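Local coordinates for protein glutathione synthetase-like effector 30 (Gpa-GSS30-apo) (Globodera pallida, PDB 5OET) that is probably a secreted effector of a plant-parasitic nematode, evolved from a glutathione synthetase, a ligase that joins glycine to gamma-glutamylcysteine using ATP, at residues S119-Y122 and E123-K126; F240-A243 and E244-I247; Y341-A344 and L345-T348. One frame throughout, in Å; residues are numbered along the deposited sequence.

Contact 1: residues S119-Y122 and E123-K126; sequences SCDY and EFLK
Tyr122 O accepts the amide of Lys126, with N to O 2.9 Å and an almost linear N-H···O angle of 175°. One residue earlier, Asp121 O takes Leu125 N at 3.2 Å. These are the opening i to i+4 bonds of helix 122-127. Asp121 is its N-cap. Its OD1 turns back to accept Phe124 N at 3.3 Å, a weak capping bond. The torsion explains the reach: with chi1 at -169°, CG lies opposite the backbone N and the carboxylate swings over the start of the helix. There CG also rests on Phe124 CB, 3.5 Å away, and the carboxylate and ring planes are 40° apart. OD2 has a second, weak partner in Lys363, a long ion pair.

Lys126 works at two points. Its aliphatic chain passes over one face of the Tyr122 ring, and CD sits 3.9 Å from the ring centroid in a CH-pi contact, offset toward the rim. The chain then bends at chi3 and chi4. This brings NZ to Glu123 OE1 at 3.2 Å, a salt bridge with the residue three positions back. Farther out, Leu125 CD1 meets Ser119 CA at 4.2 Å.

The far end of Tyr122 is held by a hydrogen bond from its OH to Asp149. The ring also touches Val145 and Leu148, so it joins this short helix to helix 141-150. Phe124 meets Phe364 edge-to-face and touches Met351 of helix 349-354. Tyr122 and Leu125 both pack on helix 342-345, and the turn links helix 98-119 to helix 122-127.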
loop_
_atom_site.group_PDB
_atom_site.type_symbol
_atom_site.label_atom_id
_atom_site.label_comp_id
_atom_site.label_asym_id
_atom_site.label_seq_id
_atom_site.Cartn_x
_atom_site.Cartn_y
_atom_site.Cartn_z
ATOM N N SER A 119 -12.096 -34.115 -10.720
ATOM C CA SER A 119 -13.214 -33.201 -10.985
ATOM C C SER A 119 -13.883 -33.393 -12.348
ATOM O O SER A 119 -15.056 -33.069 -12.508
ATOM C CB SER A 119 -12.756 -31.753 -10.815
ATOM O OG SER A 119 -12.281 -31.553 -9.494
ATOM N N CYS A 120 -13.140 -33.926 -13.316
ATOM C CA CYS A 120 -13.688 -34.364 -14.617
ATOM C C CYS A 120 -14.440 -35.707 -14.589
ATOM O O CYS A 120 -14.897 -36.150 -15.629
ATOM C CB CYS A 120 -12.556 -34.470 -15.662
ATOM S SG CYS A 120 -11.673 -32.925 -16.009
ATOM N N ASP A 121 -14.550 -36.356 -13.429
ATOM C CA ASP A 121 -15.142 -37.704 -13.303
ATOM C C ASP A 121 -16.212 -37.672 -12.208
ATOM O O ASP A 121 -15.980 -38.145 -11.093
ATOM C CB ASP A 121 -14.039 -38.736 -12.983
ATOM C CG ASP A 121 -14.518 -40.206 -13.109
ATOM O OD1 ASP A 121 -15.737 -40.461 -13.281
ATOM O OD2 ASP A 121 -13.654 -41.119 -13.033
ATOM N N TYR A 122 -17.373 -37.106 -12.550
ATOM C CA TYR A 122 -18.492 -36.931 -11.611
ATOM C C TYR A 122 -18.944 -38.238 -10.934
ATOM O O TYR A 122 -19.220 -38.261 -9.727
ATOM C CB TYR A 122 -19.698 -36.286 -12.308
ATOM C CG TYR A 122 -20.825 -35.844 -11.377
ATOM C CD1 TYR A 122 -20.557 -35.209 -10.157
ATOM C CD2 TYR A 122 -22.153 -36.020 -11.727
ATOM C CE1 TYR A 122 -21.573 -34.788 -9.313
ATOM C CE2 TYR A 122 -23.183 -35.591 -10.889
ATOM C CZ TYR A 122 -22.883 -34.975 -9.681
ATOM O OH TYR A 122 -23.867 -34.537 -8.821
ATOM N N GLU A 123 -19.035 -39.315 -11.706
ATOM C CA GLU A 123 -19.368 -40.594 -11.097
ATOM C C GLU A 123 -18.331 -41.044 -10.030
ATOM O O GLU A 123 -18.735 -41.613 -9.017
ATOM C CB GLU A 123 -19.728 -41.660 -12.149
ATOM C CG GLU A 123 -21.242 -41.904 -12.256
ATOM C CD GLU A 123 -21.798 -42.683 -11.045
ATOM O OE1 GLU A 123 -22.559 -42.091 -10.238
ATOM O OE2 GLU A 123 -21.445 -43.886 -10.883
ATOM N N PHE A 124 -17.041 -40.749 -10.213
ATOM C CA PHE A 124 -16.043 -41.076 -9.197
ATOM C C PHE A 124 -16.290 -40.316 -7.902
ATOM O O PHE A 124 -16.268 -40.909 -6.813
ATOM C CB PHE A 124 -14.609 -40.816 -9.675
ATOM C CG PHE A 124 -13.583 -41.045 -8.604
ATOM C CD1 PHE A 124 -13.315 -42.333 -8.148
ATOM C CD2 PHE A 124 -12.927 -39.974 -8.006
ATOM C CE1 PHE A 124 -12.384 -42.555 -7.136
ATOM C CE2 PHE A 124 -11.994 -40.188 -6.995
ATOM C CZ PHE A 124 -11.717 -41.484 -6.560
ATOM N N LEU A 125 -16.507 -39.010 -8.034
ATOM C CA LEU A 125 -16.771 -38.141 -6.887
ATOM C C LEU A 125 -18.011 -38.602 -6.132
ATOM O O LEU A 125 -17.957 -38.755 -4.919
ATOM C CB LEU A 125 -16.933 -36.680 -7.325
ATOM C CG LEU A 125 -15.733 -35.949 -7.941
ATOM C CD1 LEU A 125 -15.995 -34.453 -8.045
ATOM C CD2 LEU A 125 -14.480 -36.185 -7.124
ATOM N N LYS A 126 -19.108 -38.854 -6.858
ATOM C CA LYS A 126 -20.337 -39.407 -6.265
ATOM C C LYS A 126 -20.073 -40.717 -5.538
ATOM O O LYS A 126 -20.547 -40.905 -4.426
ATOM C CB LYS A 126 -21.442 -39.607 -7.317
ATOM C CG LYS A 126 -22.243 -38.341 -7.637
ATOM C CD LYS A 126 -23.335 -38.567 -8.694
ATOM C CE LYS A 126 -24.622 -39.170 -8.132
ATOM N NZ LYS A 126 -24.835 -40.615 -8.463
#

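Contact 2: residues F240-A243 and E244-I247; sequences FGNA and EAVI
Asn242 O accepts Ala245 N at 3.1 Å, closing a type I beta turn from Asn242 to Ala245. The side-chain oxygen OD1 of Asn242 accepts Glu244 N at 3.0 Å. This bond is weak, but it makes an Asx turn inside the beta turn. It depends on chi1 near -173°, which sets CG opposite the backbone N and folds the amide over the chain ahead. The beta turn itself brings Asn242 CB within 3.7 Å of Ala245 CB. Ala245 CB is also 4.2 Å from Phe240 CD2.

The turn is a tight link from helix to strand. Gly241, with positive phi, is the first residue to leave helix 225-240. The chain then runs through the turn into strand 246-251, which lies between the parallel strands 279-283 and 306-314 of a mixed sheet. Val246 is hydrogen-bonded through its backbone to Val307 and Ala309, and Ile247 to Lys278 and Arg280.

The second shell fixes both ends of the link. Trp237, one turn back on the helix, gives its NE1 to Ala245 O in a hydrogen bond. Phe240 packs on Val307 and Ala309 of strand 306-314, and Ala245 also lies on Ala309. Glu244 is exposed, and its OE1 forms a salt bridge with Lys278.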
loop_
_atom_site.group_PDB
_atom_site.type_symbol
_atom_site.label_atom_id
_atom_site.label_comp_id
_atom_site.label_asym_id
_atom_site.label_seq_id
_atom_site.Cartn_x
_atom_site.Cartn_y
_atom_site.Cartn_z
ATOM N N PHE A 240 -11.948 -17.514 -23.884
ATOM C CA PHE A 240 -13.339 -17.146 -24.170
ATOM C C PHE A 240 -13.478 -16.458 -25.545
ATOM O O PHE A 240 -14.462 -16.668 -26.248
ATOM C CB PHE A 240 -13.901 -16.255 -23.061
ATOM C CG PHE A 240 -15.382 -16.078 -23.125
ATOM C CD1 PHE A 240 -16.229 -17.049 -22.624
ATOM C CD2 PHE A 240 -15.934 -14.934 -23.702
ATOM C CE1 PHE A 240 -17.603 -16.883 -22.709
ATOM C CE2 PHE A 240 -17.314 -14.767 -23.776
ATOM C CZ PHE A 240 -18.148 -15.737 -23.281
ATOM N N GLY A 241 -12.500 -15.626 -25.893
ATOM C CA GLY A 241 -12.319 -15.162 -27.263
ATOM C C GLY A 241 -13.288 -14.096 -27.750
ATOM O O GLY A 241 -13.660 -14.099 -28.925
ATOM N N ASN A 242 -13.667 -13.188 -26.856
ATOM C CA ASN A 242 -14.553 -12.068 -27.161
ATOM C C ASN A 242 -13.868 -10.795 -26.683
ATOM O O ASN A 242 -13.748 -10.585 -25.479
ATOM C CB ASN A 242 -15.876 -12.268 -26.425
ATOM C CG ASN A 242 -16.955 -11.250 -26.801
ATOM O OD1 ASN A 242 -16.728 -10.032 -26.846
ATOM N ND2 ASN A 242 -18.161 -11.758 -27.014
ATOM N N ALA A 243 -13.434 -9.958 -27.624
ATOM C CA ALA A 243 -12.687 -8.728 -27.307
ATOM C C ALA A 243 -13.449 -7.750 -26.443
ATOM O O ALA A 243 -12.825 -6.988 -25.718
ATOM C CB ALA A 243 -12.248 -8.007 -28.573
ATOM N N GLU A 244 -14.778 -7.753 -26.548
ATOM C CA GLU A 244 -15.628 -6.833 -25.782
ATOM C C GLU A 244 -16.131 -7.392 -24.443
ATOM O O GLU A 244 -16.741 -6.639 -23.665
ATOM C CB GLU A 244 -16.799 -6.306 -26.652
ATOM C CG GLU A 244 -16.479 -5.090 -27.542
ATOM C CD GLU A 244 -15.915 -3.838 -26.810
ATOM O OE1 GLU A 244 -16.110 -3.625 -25.575
ATOM O OE2 GLU A 244 -15.234 -3.049 -27.489
ATOM N N ALA A 245 -15.838 -8.666 -24.153
ATOM C CA ALA A 245 -16.195 -9.301 -22.883
ATOM C C ALA A 245 -15.381 -8.852 -21.680
ATOM O O ALA A 245 -14.190 -8.545 -21.787
ATOM C CB ALA A 245 -16.094 -10.804 -22.994
ATOM N N VAL A 246 -16.047 -8.882 -20.523
ATOM C CA VAL A 246 -15.511 -8.398 -19.254
ATOM C C VAL A 246 -15.239 -9.554 -18.337
ATOM O O VAL A 246 -15.809 -10.623 -18.486
ATOM C CB VAL A 246 -16.504 -7.463 -18.489
ATOM C CG1 VAL A 246 -17.002 -6.342 -19.392
ATOM C CG2 VAL A 246 -17.694 -8.228 -17.865
ATOM N N ILE A 247 -14.417 -9.300 -17.340
ATOM C CA ILE A 247 -14.178 -10.236 -16.273
ATOM C C ILE A 247 -14.954 -9.767 -15.028
ATOM O O ILE A 247 -14.815 -8.619 -14.594
ATOM C CB ILE A 247 -12.681 -10.321 -15.981
ATOM C CG1 ILE A 247 -11.962 -10.968 -17.160
ATOM C CG2 ILE A 247 -12.443 -11.132 -14.725
ATOM C CD1 ILE A 247 -10.468 -10.765 -17.118
#

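Contact 3: residues Y341-A344 and L345-T348; sequences YIFA and LSHT
Phe343 O receives the imidazole of His347 on the compact side of this turn. ND1 donates to it at 2.8 Å, with a bent N-H···O angle of 130°. The carbonyl oxygen is 31° out of the imidazole plane. The two side chains run alongside each other in one direction. CE1 of His347 comes to the edge of the Phe343 ring, 4.2 Å from CD2. His347 has chi1 at -72°, which places CG beside its own backbone N and turns the ring back along the helix. Ser346 OG also meets ND1, at 2.9 Å, and either could be the donor. Beyond, OG bonds to Ser119 at the end of helix 98-119, so the last turn is tied to that helix by a polar side chain. His347 NE2 is hydrogen-bonded to Gln165 NE2.

This is the frayed end of the short helix 342-345. Ile342 O accepts both Leu345 N at 3.2 Å and Ser346 N at 3.4 Å, each weakly. A type I turn from Leu345 to Thr348 then redirects the chain. Thr348 is the N-cap of helix 349-354, and its OG1 takes Met351 N. The piece joins two short helices, 342-345 and 349-354, through this turn and the N-cap.

Apolar packing continues on the Ile342 and Leu345 flank. Ile342 CD1 lies 4.3 Å from Leu345 CD2. Leu345 is buried and reaches Ile141 and Leu144 of helix 141-150. Phe343 is buried too, against Phe163 and Phe116. The Ala344 side, by contrast, is exposed to solvent. There Thr348 CG2 touches Ala344 O at 3.7 Å.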
loop_
_atom_site.group_PDB
_atom_site.type_symbol
_atom_site.label_atom_id
_atom_site.label_comp_id
_atom_site.label_asym_id
_atom_site.label_seq_id
_atom_site.Cartn_x
_atom_site.Cartn_y
_atom_site.Cartn_z
ATOM N N TYR A 341 -18.557 -25.329 -9.774
ATOM C CA TYR A 341 -18.995 -25.904 -8.499
ATOM C C TYR A 341 -18.561 -27.342 -8.257
ATOM O O TYR A 341 -18.293 -27.702 -7.116
ATOM C CB TYR A 341 -20.514 -25.754 -8.291
ATOM C CG TYR A 341 -20.836 -24.664 -7.318
ATOM C CD1 TYR A 341 -20.686 -24.879 -5.956
ATOM C CD2 TYR A 341 -21.245 -23.394 -7.749
ATOM C CE1 TYR A 341 -20.950 -23.871 -5.037
ATOM C CE2 TYR A 341 -21.528 -22.378 -6.839
ATOM C CZ TYR A 341 -21.373 -22.628 -5.479
ATOM O OH TYR A 341 -21.638 -21.657 -4.538
ATOM N N ILE A 342 -18.457 -28.143 -9.320
ATOM C CA ILE A 342 -17.969 -29.537 -9.229
ATOM C C ILE A 342 -16.679 -29.685 -8.413
ATOM O O ILE A 342 -16.476 -30.707 -7.746
ATOM C CB ILE A 342 -17.801 -30.180 -10.634
ATOM C CG1 ILE A 342 -17.485 -31.670 -10.543
ATOM C CG2 ILE A 342 -16.703 -29.507 -11.445
ATOM C CD1 ILE A 342 -18.567 -32.489 -9.894
ATOM N N PHE A 343 -15.830 -28.653 -8.440
ATOM C CA PHE A 343 -14.557 -28.688 -7.721
ATOM C C PHE A 343 -14.731 -28.619 -6.219
ATOM O O PHE A 343 -13.879 -29.135 -5.489
ATOM C CB PHE A 343 -13.633 -27.575 -8.193
ATOM C CG PHE A 343 -12.978 -27.863 -9.499
ATOM C CD1 PHE A 343 -13.697 -27.807 -10.665
ATOM C CD2 PHE A 343 -11.657 -28.211 -9.559
ATOM C CE1 PHE A 343 -13.104 -28.069 -11.883
ATOM C CE2 PHE A 343 -11.055 -28.471 -10.768
ATOM C CZ PHE A 343 -11.781 -28.408 -11.936
ATOM N N ALA A 344 -15.817 -28.003 -5.755
ATOM C CA ALA A 344 -16.150 -28.020 -4.331
ATOM C C ALA A 344 -16.389 -29.439 -3.806
ATOM O O ALA A 344 -16.061 -29.725 -2.653
ATOM C CB ALA A 344 -17.369 -27.158 -4.051
ATOM N N LEU A 345 -16.960 -30.307 -4.644
ATOM C CA LEU A 345 -17.139 -31.721 -4.312
ATOM C C LEU A 345 -15.785 -32.486 -4.268
ATOM O O LEU A 345 -15.571 -33.344 -3.411
ATOM C CB LEU A 345 -18.117 -32.370 -5.309
ATOM C CG LEU A 345 -18.673 -33.758 -4.994
ATOM C CD1 LEU A 345 -19.421 -33.783 -3.675
ATOM C CD2 LEU A 345 -19.588 -34.218 -6.117
ATOM N N SER A 346 -14.865 -32.156 -5.168
ATOM C CA SER A 346 -13.550 -32.813 -5.176
ATOM C C SER A 346 -12.570 -32.268 -4.128
ATOM O O SER A 346 -11.446 -32.754 -4.043
ATOM C CB SER A 346 -12.911 -32.745 -6.576
ATOM O OG SER A 346 -12.276 -31.501 -6.815
ATOM N N HIS A 347 -12.965 -31.266 -3.347
ATOM C CA HIS A 347 -12.082 -30.719 -2.303
ATOM C C HIS A 347 -12.662 -30.845 -0.896
ATOM O O HIS A 347 -12.181 -30.230 0.050
ATOM C CB HIS A 347 -11.743 -29.264 -2.629
ATOM C CG HIS A 347 -10.799 -29.117 -3.774
ATOM N ND1 HIS A 347 -11.108 -29.528 -5.054
ATOM C CD2 HIS A 347 -9.544 -28.621 -3.828
ATOM C CE1 HIS A 347 -10.086 -29.275 -5.850
ATOM N NE2 HIS A 347 -9.121 -28.729 -5.128
ATOM N N THR A 348 -13.683 -31.669 -0.737
ATOM C CA THR A 348 -14.095 -32.019 0.606
ATOM C C THR A 348 -12.938 -32.725 1.282
ATOM O O THR A 348 -12.038 -33.263 0.630
ATOM C CB THR A 348 -15.341 -32.943 0.642
ATOM O OG1 THR A 348 -15.045 -34.211 0.033
ATOM C CG2 THR A 348 -16.538 -32.278 -0.047
#

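How the contacts relate
From the N terminus the contacts follow in series, and none nests in or crosses another. Contact 1 closes the bend between helices 98-119 and 122-127. Contact 2 closes the turn from helix 225-240 into strand 246-251. Contact 3 closes the joint between helices 342-345 and 349-354. Contacts 1 and 3 lie far apart in sequence but touch in space, with centres about 9 Å apart. Tyr122 CD1 rests 3.4 Å from Ile342 CD1, so the two helical turns share one packed interface. Contact 2 stands apart at the start of strand 246-251, in the six-stranded mixed sheet, its nearest atoms about 17 Å from contact 1 and about 15 Å from contact 3.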